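Long-range contacts in ornithine carbamoyltransferase (Giardia intestinalis, PDB 3GRF), which probably transfers the carbamoyl group of carbamoyl phosphate to ornithine to give citrulline, as ornithine carbamoyltransferases do: residues L24-K32 and V139-E147; V90-V101 and E116-C125. One frame throughout, in Å; residues are numbered along the deposited sequence.

Overall arrangement
From the N terminus the chain first enters helix 18-33, which carries segment 24-32, and then runs through the parallel four-stranded sheet of the carbamoyl phosphate domain. Interaction 2 lies within this excursion: helix 90-97 leads into strand 103-107, and helix 111-120 then returns the chain to strand 125-127, so that 90-101 and 116-125 close a short loop at the edge of the sheet, where a second subunit also packs. Helix 135-151 finally brings 139-147 back against 24-32, and interaction 1 closes the larger loop around the smaller one. The two contacts do not touch; their centres lie about 29 Å apart.

Interaction 1 of 2, residues L24-K32 and V139-E147; sequences LIDRALDMK and VCDFMTIKE
Two helices of the carbamoyl phosphate domain, 18-33 and 135-151, pack here with knobs-into-holes contact, M143 being the knob that enters a hole formed by I25, A28, L29 and K32. The axes of 24-32 and 139-147 approach to 9.2 Å and cross at -70°, and I25 and M143 bring the backbones closest. In M143, CG anti to the backbone N (chi1 176°) and a bend at chi2 (-147°) bring SD to 3.7 Å from A28 CB, and CE reaches the K32 aliphatic chain at CD, 3.8 Å away. L29 runs past M143 in the opposite direction, with CD2 against the M143 CG and CE atoms, while its other branch, CD1, rests 3.7 Å from K146 CD. At the N-terminal end of the contact, I25 CD1 meets F142 CB at 3.8 Å and L24 CB touches V139 CG1 more loosely. L185 of helix 173-185 covers both I25 and F142, so this apolar layer continues into the ornithine-binding half of the protein. Two salt bridges close the contact at the K146-E147 end of the second helix. The extended chain of K146 passes L29 and reaches D26 at about a right angle, its NZ bridging to D26 OD1 at a modelled 2.5 Å, so short that the exact length is doubtful. N309 of helix 303-322 bonds to both K32 and E147 and would hold their ion pair in place. In that pair the K32 ammonium, carried on a fully extended chain, approaches the carboxylate on the syn lone pair of E147 OE2, with NZ at 2.7 Å.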
loop_
_atom_site.group_PDB
_atom_site.type_symbol
_atom_site.label_atom_id
_atom_site.label_comp_id
_atom_site.label_asym_id
_atom_site.label_seq_id
_atom_site.Cartn_x
_atom_site.Cartn_y
_atom_site.Cartn_z
ATOM N N LEU A 24 -24.185 -11.470 -10.038
ATOM C CA LEU A 24 -22.772 -11.245 -9.669
ATOM C C LEU A 24 -21.862 -12.227 -10.375
ATOM O O LEU A 24 -20.785 -11.843 -10.848
ATOM C CB LEU A 24 -22.598 -11.328 -8.169
ATOM C CG LEU A 24 -22.224 -10.011 -7.466
ATOM C CD1 LEU A 24 -22.529 -8.782 -8.304
ATOM C CD2 LEU A 24 -22.930 -9.960 -6.176
ATOM N N ILE A 25 -22.338 -13.474 -10.489
ATOM C CA ILE A 25 -21.640 -14.585 -11.185
ATOM C C ILE A 25 -21.443 -14.220 -12.643
ATOM O O ILE A 25 -20.336 -14.193 -13.114
ATOM C CB ILE A 25 -22.371 -15.965 -11.021
ATOM C CG1 ILE A 25 -22.137 -16.528 -9.603
ATOM C CG2 ILE A 25 -21.895 -16.965 -12.033
ATOM C CD1 ILE A 25 -23.269 -17.381 -9.044
ATOM N N ASP A 26 -22.514 -13.886 -13.340
ATOM C CA ASP A 26 -22.421 -13.459 -14.728
ATOM C C ASP A 26 -21.598 -12.187 -14.954
ATOM O O ASP A 26 -20.969 -12.015 -16.004
ATOM C CB ASP A 26 -23.825 -13.256 -15.288
ATOM C CG ASP A 26 -24.608 -14.518 -15.347
ATOM O OD1 ASP A 26 -24.006 -15.599 -15.544
ATOM O OD2 ASP A 26 -25.844 -14.430 -15.199
ATOM N N ARG A 27 -21.638 -11.266 -13.992
ATOM C CA ARG A 27 -20.842 -10.040 -14.117
ATOM C C ARG A 27 -19.341 -10.423 -13.975
ATOM O O ARG A 27 -18.489 -10.024 -14.769
ATOM C CB ARG A 27 -21.303 -9.044 -13.063
ATOM C CG ARG A 27 -20.640 -7.711 -13.123
ATOM C CD ARG A 27 -21.664 -6.725 -13.541
ATOM N NE ARG A 27 -21.159 -5.366 -13.481
ATOM C CZ ARG A 27 -21.498 -4.424 -14.343
ATOM N NH1 ARG A 27 -22.306 -4.704 -15.357
ATOM N NH2 ARG A 27 -20.988 -3.223 -14.215
ATOM N N ALA A 28 -19.036 -11.245 -12.979
ATOM C CA ALA A 28 -17.667 -11.750 -12.778
ATOM C C ALA A 28 -17.174 -12.409 -14.052
ATOM O O ALA A 28 -16.035 -12.241 -14.444
ATOM C CB ALA A 28 -17.642 -12.785 -11.632
ATOM N N LEU A 29 -18.036 -13.230 -14.652
ATOM C CA LEU A 29 -17.682 -13.964 -15.867
ATOM C C LEU A 29 -17.457 -13.008 -17.038
ATOM O O LEU A 29 -16.549 -13.205 -17.867
ATOM C CB LEU A 29 -18.782 -14.965 -16.212
ATOM C CG LEU A 29 -18.856 -16.259 -15.424
ATOM C CD1 LEU A 29 -20.161 -16.943 -15.801
ATOM C CD2 LEU A 29 -17.610 -17.118 -15.733
ATOM N N ASP A 30 -18.266 -11.968 -17.104
ATOM C CA ASP A 30 -18.066 -11.003 -18.213
ATOM C C ASP A 30 -16.861 -10.117 -17.987
ATOM O O ASP A 30 -16.235 -9.694 -18.941
ATOM C CB ASP A 30 -19.282 -10.124 -18.463
ATOM C CG ASP A 30 -19.109 -9.254 -19.719
ATOM O OD1 ASP A 30 -19.171 -8.024 -19.621
ATOM O OD2 ASP A 30 -18.864 -9.815 -20.804
ATOM N N MET A 31 -16.550 -9.816 -16.726
ATOM C CA MET A 31 -15.318 -9.063 -16.403
ATOM C C MET A 31 -14.072 -9.884 -16.593
ATOM O O MET A 31 -13.020 -9.333 -16.859
ATOM C CB MET A 31 -15.338 -8.574 -14.955
ATOM C CG MET A 31 -16.476 -7.639 -14.659
ATOM S SD MET A 31 -16.528 -7.295 -12.930
ATOM C CE MET A 31 -17.438 -5.751 -12.888
ATOM N N LYS A 32 -14.183 -11.204 -16.434
ATOM C CA LYS A 32 -13.090 -12.109 -16.795
ATOM C C LYS A 32 -12.702 -12.102 -18.228
ATOM O O LYS A 32 -11.496 -12.053 -18.564
ATOM C CB LYS A 32 -13.381 -13.536 -16.355
ATOM C CG LYS A 32 -12.078 -14.315 -16.307
ATOM C CD LYS A 32 -12.303 -15.750 -15.814
ATOM C CE LYS A 32 -10.956 -16.481 -15.825
ATOM N NZ LYS A 32 -11.071 -17.897 -15.373
ATOM N N VAL A 139 -18.830 -16.053 -4.208
ATOM C CA VAL A 139 -18.996 -15.599 -5.607
ATOM C C VAL A 139 -17.913 -16.226 -6.523
ATOM O O VAL A 139 -18.169 -16.512 -7.697
ATOM C CB VAL A 139 -18.896 -14.079 -5.752
ATOM C CG1 VAL A 139 -19.236 -13.648 -7.221
ATOM C CG2 VAL A 139 -19.796 -13.404 -4.756
ATOM N N CYS A 140 -16.723 -16.462 -5.958
ATOM C CA CYS A 140 -15.595 -17.065 -6.660
ATOM C C CYS A 140 -15.906 -18.465 -7.089
ATOM O O CYS A 140 -15.817 -18.818 -8.254
ATOM C CB CYS A 140 -14.384 -17.132 -5.729
ATOM S SG CYS A 140 -12.956 -17.830 -6.601
ATOM N N ASP A 141 -16.266 -19.281 -6.112
ATOM C CA ASP A 141 -16.547 -20.707 -6.313
ATOM C C ASP A 141 -17.739 -21.015 -7.215
ATOM O O ASP A 141 -17.629 -21.786 -8.159
ATOM C CB ASP A 141 -16.736 -21.330 -4.949
ATOM C CG ASP A 141 -15.471 -21.260 -4.111
ATOM O OD1 ASP A 141 -15.531 -21.404 -2.864
ATOM O OD2 ASP A 141 -14.411 -21.061 -4.723
ATOM N N PHE A 142 -18.873 -20.373 -6.979
ATOM C CA PHE A 142 -20.004 -20.630 -7.870
ATOM C C PHE A 142 -19.769 -20.119 -9.286
ATOM O O PHE A 142 -20.161 -20.757 -10.258
ATOM C CB PHE A 142 -21.300 -20.129 -7.252
ATOM C CG PHE A 142 -21.636 -20.835 -5.993
ATOM C CD1 PHE A 142 -21.472 -20.200 -4.757
ATOM C CD2 PHE A 142 -22.052 -22.171 -6.021
ATOM C CE1 PHE A 142 -21.770 -20.852 -3.598
ATOM C CE2 PHE A 142 -22.372 -22.844 -4.823
ATOM C CZ PHE A 142 -22.212 -22.168 -3.625
ATOM N N MET A 143 -19.076 -18.999 -9.401
ATOM C CA MET A 143 -18.555 -18.570 -10.697
ATOM C C MET A 143 -17.661 -19.623 -11.385
ATOM O O MET A 143 -17.786 -19.866 -12.592
ATOM C CB MET A 143 -17.825 -17.265 -10.541
ATOM C CG MET A 143 -17.144 -16.768 -11.851
ATOM S SD MET A 143 -15.564 -15.851 -11.511
ATOM C CE MET A 143 -15.031 -15.633 -13.201
ATOM N N THR A 144 -16.764 -20.240 -10.626
ATOM C CA THR A 144 -15.873 -21.283 -11.128
ATOM C C THR A 144 -16.680 -22.503 -11.555
ATOM O O THR A 144 -16.406 -23.098 -12.605
ATOM C CB THR A 144 -14.819 -21.696 -10.031
ATOM O OG1 THR A 144 -14.036 -20.550 -9.657
ATOM C CG2 THR A 144 -13.918 -22.849 -10.525
ATOM N N ILE A 145 -17.671 -22.882 -10.740
ATOM C CA ILE A 145 -18.543 -23.998 -11.090
ATOM C C ILE A 145 -19.279 -23.662 -12.421
ATOM O O ILE A 145 -19.244 -24.463 -13.351
ATOM C CB ILE A 145 -19.531 -24.347 -9.934
ATOM C CG1 ILE A 145 -18.774 -25.028 -8.783
ATOM C CG2 ILE A 145 -20.709 -25.258 -10.383
ATOM C CD1 ILE A 145 -19.521 -24.961 -7.400
ATOM N N LYS A 146 -19.887 -22.484 -12.548
ATOM C CA LYS A 146 -20.586 -22.167 -13.818
ATOM C C LYS A 146 -19.679 -22.147 -15.029
ATOM O O LYS A 146 -20.064 -22.585 -16.121
ATOM C CB LYS A 146 -21.337 -20.819 -13.763
ATOM C CG LYS A 146 -21.831 -20.385 -15.198
ATOM C CD LYS A 146 -22.929 -19.332 -15.081
ATOM C CE LYS A 146 -23.586 -19.080 -16.423
ATOM N NZ LYS A 146 -24.502 -17.924 -16.193
ATOM N N GLU A 147 -18.514 -21.545 -14.852
ATOM C CA GLU A 147 -17.455 -21.469 -15.845
ATOM C C GLU A 147 -17.009 -22.825 -16.328
ATOM O O GLU A 147 -16.984 -23.086 -17.505
ATOM C CB GLU A 147 -16.242 -20.791 -15.224
ATOM C CG GLU A 147 -15.224 -20.357 -16.237
ATOM C CD GLU A 147 -14.045 -19.672 -15.598
ATOM O OE1 GLU A 147 -13.574 -20.149 -14.547
ATOM O OE2 GLU A 147 -13.575 -18.669 -16.151
#

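Interaction 2 of 2, residues V90-V101 and E116-C125; sequences VQDTAEVFSRMV and EMAQHASVPC
In the alpha/beta fold of the carbamoyl phosphate domain, A94 packs against M117 and A121 where helices 90-97 and 116-120 cross at -48°. Its CB sits 3.6 Å from M117 O, where the chain leaves helix 116-120 at A121. The F97 ring presents its edge to M117, whose CG lies in the ring plane 3.7 Å from CZ, with SD alongside in an oblique Met-aromatic contact. C104 of strand 103-107 touches both side chains. After helix 116-120, S122 N donates an almost straight bond (176°) to S98 OG at 3.0 Å, and the V123 CG1 methyl is set against the carbonyl oxygens V101 O, 3.3 Å away, and S98 O. Equally close is the Q91-H120 stack: the backbone puts Q91 CB over the ring centre in a CH-pi contact, 3.5 Å from the centroid. With CG anti to the backbone N, Q91 continues across the same ring, CG 3.4 Å from H120 ND1 and the amide plane 16° from the ring. The rim beyond is looser and water-linked. E95 pairs there with R99, which also bridges to D305 of the second subunit. One water joins E116 OE1 weakly to Q91 N; another links Q91 OE1, E95 OE1 and H120 ND1.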
loop_
_atom_site.group_PDB
_atom_site.type_symbol
_atom_site.label_atom_id
_atom_site.label_comp_id
_atom_site.label_asym_id
_atom_site.label_seq_id
_atom_site.Cartn_x
_atom_site.Cartn_y
_atom_site.Cartn_z
ATOM N N VAL A 90 -14.873 1.613 17.551
ATOM C CA VAL A 90 -15.220 1.085 16.230
ATOM C C VAL A 90 -16.305 1.911 15.534
ATOM O O VAL A 90 -16.236 2.109 14.328
ATOM C CB VAL A 90 -15.480 -0.467 16.198
ATOM C CG1 VAL A 90 -15.751 -1.028 17.577
ATOM C CG2 VAL A 90 -16.573 -0.833 15.215
ATOM N N GLN A 91 -17.279 2.394 16.302
ATOM C CA GLN A 91 -18.284 3.340 15.796
ATOM C C GLN A 91 -17.658 4.583 15.166
ATOM O O GLN A 91 -18.045 4.976 14.081
ATOM C CB GLN A 91 -19.247 3.761 16.924
ATOM C CG GLN A 91 -20.219 4.851 16.481
ATOM C CD GLN A 91 -21.051 5.392 17.614
ATOM O OE1 GLN A 91 -21.919 6.230 17.407
ATOM N NE2 GLN A 91 -20.809 4.890 18.830
ATOM N N ASP A 92 -16.734 5.205 15.908
ATOM C CA ASP A 92 -16.017 6.405 15.518
ATOM C C ASP A 92 -15.157 6.113 14.309
ATOM O O ASP A 92 -15.137 6.901 13.353
ATOM C CB ASP A 92 -15.139 6.911 16.667
ATOM C CG ASP A 92 -15.940 7.594 17.784
ATOM O OD1 ASP A 92 -17.189 7.707 17.720
ATOM O OD2 ASP A 92 -15.302 8.052 18.742
ATOM N N THR A 93 -14.480 4.966 14.320
ATOM C CA THR A 93 -13.685 4.564 13.170
ATOM C C THR A 93 -14.609 4.459 11.940
ATOM O O THR A 93 -14.377 5.125 10.921
ATOM C CB THR A 93 -12.900 3.261 13.467
ATOM O OG1 THR A 93 -12.008 3.492 14.560
ATOM C CG2 THR A 93 -12.092 2.835 12.277
ATOM N N ALA A 94 -15.688 3.674 12.064
ATOM C CA ALA A 94 -16.596 3.452 10.944
ATOM C C ALA A 94 -17.282 4.744 10.490
ATOM O O ALA A 94 -17.428 4.981 9.308
ATOM C CB ALA A 94 -17.612 2.368 11.279
ATOM N N GLU A 95 -17.719 5.568 11.446
ATOM C CA GLU A 95 -18.334 6.872 11.156
ATOM C C GLU A 95 -17.377 7.735 10.369
ATOM O O GLU A 95 -17.764 8.445 9.456
ATOM C CB GLU A 95 -18.761 7.604 12.443
ATOM C CG GLU A 95 -20.061 7.084 13.102
ATOM C CD GLU A 95 -21.357 7.511 12.400
ATOM O OE1 GLU A 95 -22.455 7.253 12.953
ATOM O OE2 GLU A 95 -21.323 8.099 11.315
ATOM N N VAL A 96 -16.105 7.625 10.704
ATOM C CA VAL A 96 -15.097 8.461 10.080
ATOM C C VAL A 96 -14.679 7.934 8.704
ATOM O O VAL A 96 -14.495 8.728 7.798
ATOM C CB VAL A 96 -13.900 8.620 11.020
ATOM C CG1 VAL A 96 -12.684 9.106 10.279
ATOM C CG2 VAL A 96 -14.297 9.538 12.226
ATOM N N PHE A 97 -14.504 6.616 8.536
ATOM C CA PHE A 97 -14.097 6.128 7.199
ATOM C C PHE A 97 -15.204 6.209 6.153
ATOM O O PHE A 97 -14.915 6.333 4.979
ATOM C CB PHE A 97 -13.282 4.794 7.171
ATOM C CG PHE A 97 -14.020 3.523 7.654
ATOM C CD1 PHE A 97 -13.533 2.817 8.777
ATOM C CD2 PHE A 97 -15.113 2.996 6.966
ATOM C CE1 PHE A 97 -14.144 1.619 9.205
ATOM C CE2 PHE A 97 -15.743 1.807 7.380
ATOM C CZ PHE A 97 -15.258 1.118 8.495
ATOM N N SER A 98 -16.460 6.199 6.615
ATOM C CA SER A 98 -17.641 6.285 5.762
ATOM C C SER A 98 -17.843 7.674 5.183
ATOM O O SER A 98 -18.662 7.850 4.300
ATOM C CB SER A 98 -18.909 5.894 6.507
ATOM O OG SER A 98 -18.742 4.698 7.224
ATOM N N ARG A 99 -17.099 8.651 5.661
ATOM C CA ARG A 99 -17.137 9.980 5.055
ATOM C C ARG A 99 -15.879 10.243 4.229
ATOM O O ARG A 99 -15.616 11.389 3.872
ATOM C CB ARG A 99 -17.221 10.999 6.167
ATOM C CG ARG A 99 -18.535 11.051 6.872
ATOM C CD ARG A 99 -18.331 11.871 8.135
ATOM N NE ARG A 99 -19.573 12.246 8.841
ATOM C CZ ARG A 99 -20.343 11.389 9.512
ATOM N NH1 ARG A 99 -20.030 10.099 9.576
ATOM N NH2 ARG A 99 -21.413 11.825 10.137
ATOM N N MET A 100 -15.057 9.200 4.007
ATOM C CA MET A 100 -13.815 9.313 3.196
ATOM C C MET A 100 -13.779 8.306 2.053
ATOM O O MET A 100 -13.640 8.710 0.893
ATOM C CB MET A 100 -12.532 9.202 4.041
ATOM C CG MET A 100 -12.205 10.448 4.925
ATOM S SD MET A 100 -10.714 10.171 5.898
ATOM C CE MET A 100 -10.869 11.375 7.183
ATOM N N VAL A 101 -13.927 7.005 2.395
ATOM C CA VAL A 101 -13.841 5.914 1.421
ATOM C C VAL A 101 -15.231 5.592 0.853
ATOM O O VAL A 101 -16.259 6.079 1.356
ATOM C CB VAL A 101 -13.107 4.686 2.006
ATOM C CG1 VAL A 101 -11.728 5.137 2.512
ATOM C CG2 VAL A 101 -13.942 4.041 3.156
ATOM N N GLU A 116 -20.309 -5.196 14.356
ATOM C CA GLU A 116 -20.127 -3.929 15.051
ATOM C C GLU A 116 -19.699 -2.840 14.057
ATOM O O GLU A 116 -20.354 -1.787 13.937
ATOM C CB GLU A 116 -19.136 -4.186 16.218
ATOM C CG GLU A 116 -18.464 -3.018 16.989
ATOM C CD GLU A 116 -19.409 -1.981 17.564
ATOM O OE1 GLU A 116 -19.109 -1.461 18.656
ATOM O OE2 GLU A 116 -20.421 -1.647 16.915
ATOM N N MET A 117 -18.648 -3.124 13.285
ATOM C CA MET A 117 -18.145 -2.177 12.287
ATOM C C MET A 117 -19.212 -1.828 11.271
ATOM O O MET A 117 -19.517 -0.654 11.054
ATOM C CB MET A 117 -16.939 -2.750 11.555
ATOM C CG MET A 117 -16.319 -1.758 10.587
ATOM S SD MET A 117 -15.134 -2.561 9.471
ATOM C CE MET A 117 -13.754 -2.680 10.606
ATOM N N ALA A 118 -19.770 -2.856 10.638
ATOM C CA ALA A 118 -20.873 -2.671 9.710
ATOM C C ALA A 118 -22.041 -1.874 10.343
ATOM O O ALA A 118 -22.628 -1.016 9.691
ATOM C CB ALA A 118 -21.352 -4.035 9.172
ATOM N N GLN A 119 -22.376 -2.148 11.605
ATOM C CA GLN A 119 -23.500 -1.463 12.283
ATOM C C GLN A 119 -23.432 0.042 12.056
ATOM O O GLN A 119 -24.418 0.670 11.632
ATOM C CB GLN A 119 -23.455 -1.751 13.787
ATOM C CG GLN A 119 -24.783 -1.842 14.525
ATOM C CD GLN A 119 -24.701 -2.865 15.665
ATOM O OE1 GLN A 119 -24.846 -4.083 15.448
ATOM N NE2 GLN A 119 -24.435 -2.376 16.883
ATOM N N HIS A 120 -22.249 0.614 12.295
ATOM C CA HIS A 120 -22.101 2.088 12.307
ATOM C C HIS A 120 -21.610 2.660 10.994
ATOM O O HIS A 120 -21.589 3.863 10.823
ATOM C CB HIS A 120 -21.131 2.524 13.392
ATOM C CG HIS A 120 -21.459 1.972 14.733
ATOM N ND1 HIS A 120 -22.434 2.511 15.538
ATOM C CD2 HIS A 120 -20.943 0.923 15.409
ATOM C CE1 HIS A 120 -22.500 1.819 16.660
ATOM N NE2 HIS A 120 -21.606 0.848 16.610
ATOM N N ALA A 121 -21.183 1.779 10.095
ATOM C CA ALA A 121 -20.668 2.168 8.803
ATOM C C ALA A 121 -21.810 2.603 7.902
ATOM O O ALA A 121 -22.910 2.068 7.943
ATOM C CB ALA A 121 -19.882 1.034 8.191
ATOM N N SER A 122 -21.537 3.620 7.108
ATOM C CA SER A 122 -22.486 4.192 6.170
ATOM C C SER A 122 -22.008 4.049 4.697
ATOM O O SER A 122 -22.590 4.649 3.799
ATOM C CB SER A 122 -22.681 5.665 6.514
ATOM O OG SER A 122 -23.685 6.246 5.688
ATOM N N VAL A 123 -20.959 3.262 4.456
ATOM C CA VAL A 123 -20.575 2.787 3.112
ATOM C C VAL A 123 -20.728 1.266 3.164
ATOM O O VAL A 123 -20.731 0.696 4.236
ATOM C CB VAL A 123 -19.100 3.198 2.731
ATOM C CG1 VAL A 123 -18.961 4.710 2.598
ATOM C CG2 VAL A 123 -18.099 2.691 3.760
ATOM N N PRO A 124 -20.901 0.593 2.016
ATOM C CA PRO A 124 -20.948 -0.887 2.110
ATOM C C PRO A 124 -19.751 -1.597 2.806
ATOM O O PRO A 124 -18.600 -1.351 2.472
ATOM C CB PRO A 124 -21.050 -1.338 0.649
ATOM C CG PRO A 124 -21.494 -0.161 -0.121
ATOM C CD PRO A 124 -21.132 1.095 0.649
ATOM N N CYS A 125 -20.017 -2.498 3.743
ATOM C CA CYS A 125 -18.937 -3.336 4.317
ATOM C C CYS A 125 -19.116 -4.846 3.960
ATOM O O CYS A 125 -20.224 -5.406 3.929
ATOM C CB CYS A 125 -18.763 -3.163 5.838
ATOM S SG CYS A 125 -18.617 -1.486 6.455
HETATM O O HOH W 1 -22.968 5.514 14.725
HETATM O O HOH W 2 -18.249 1.195 19.305
HETATM O O HOH W 3 -21.240 5.907 9.318
#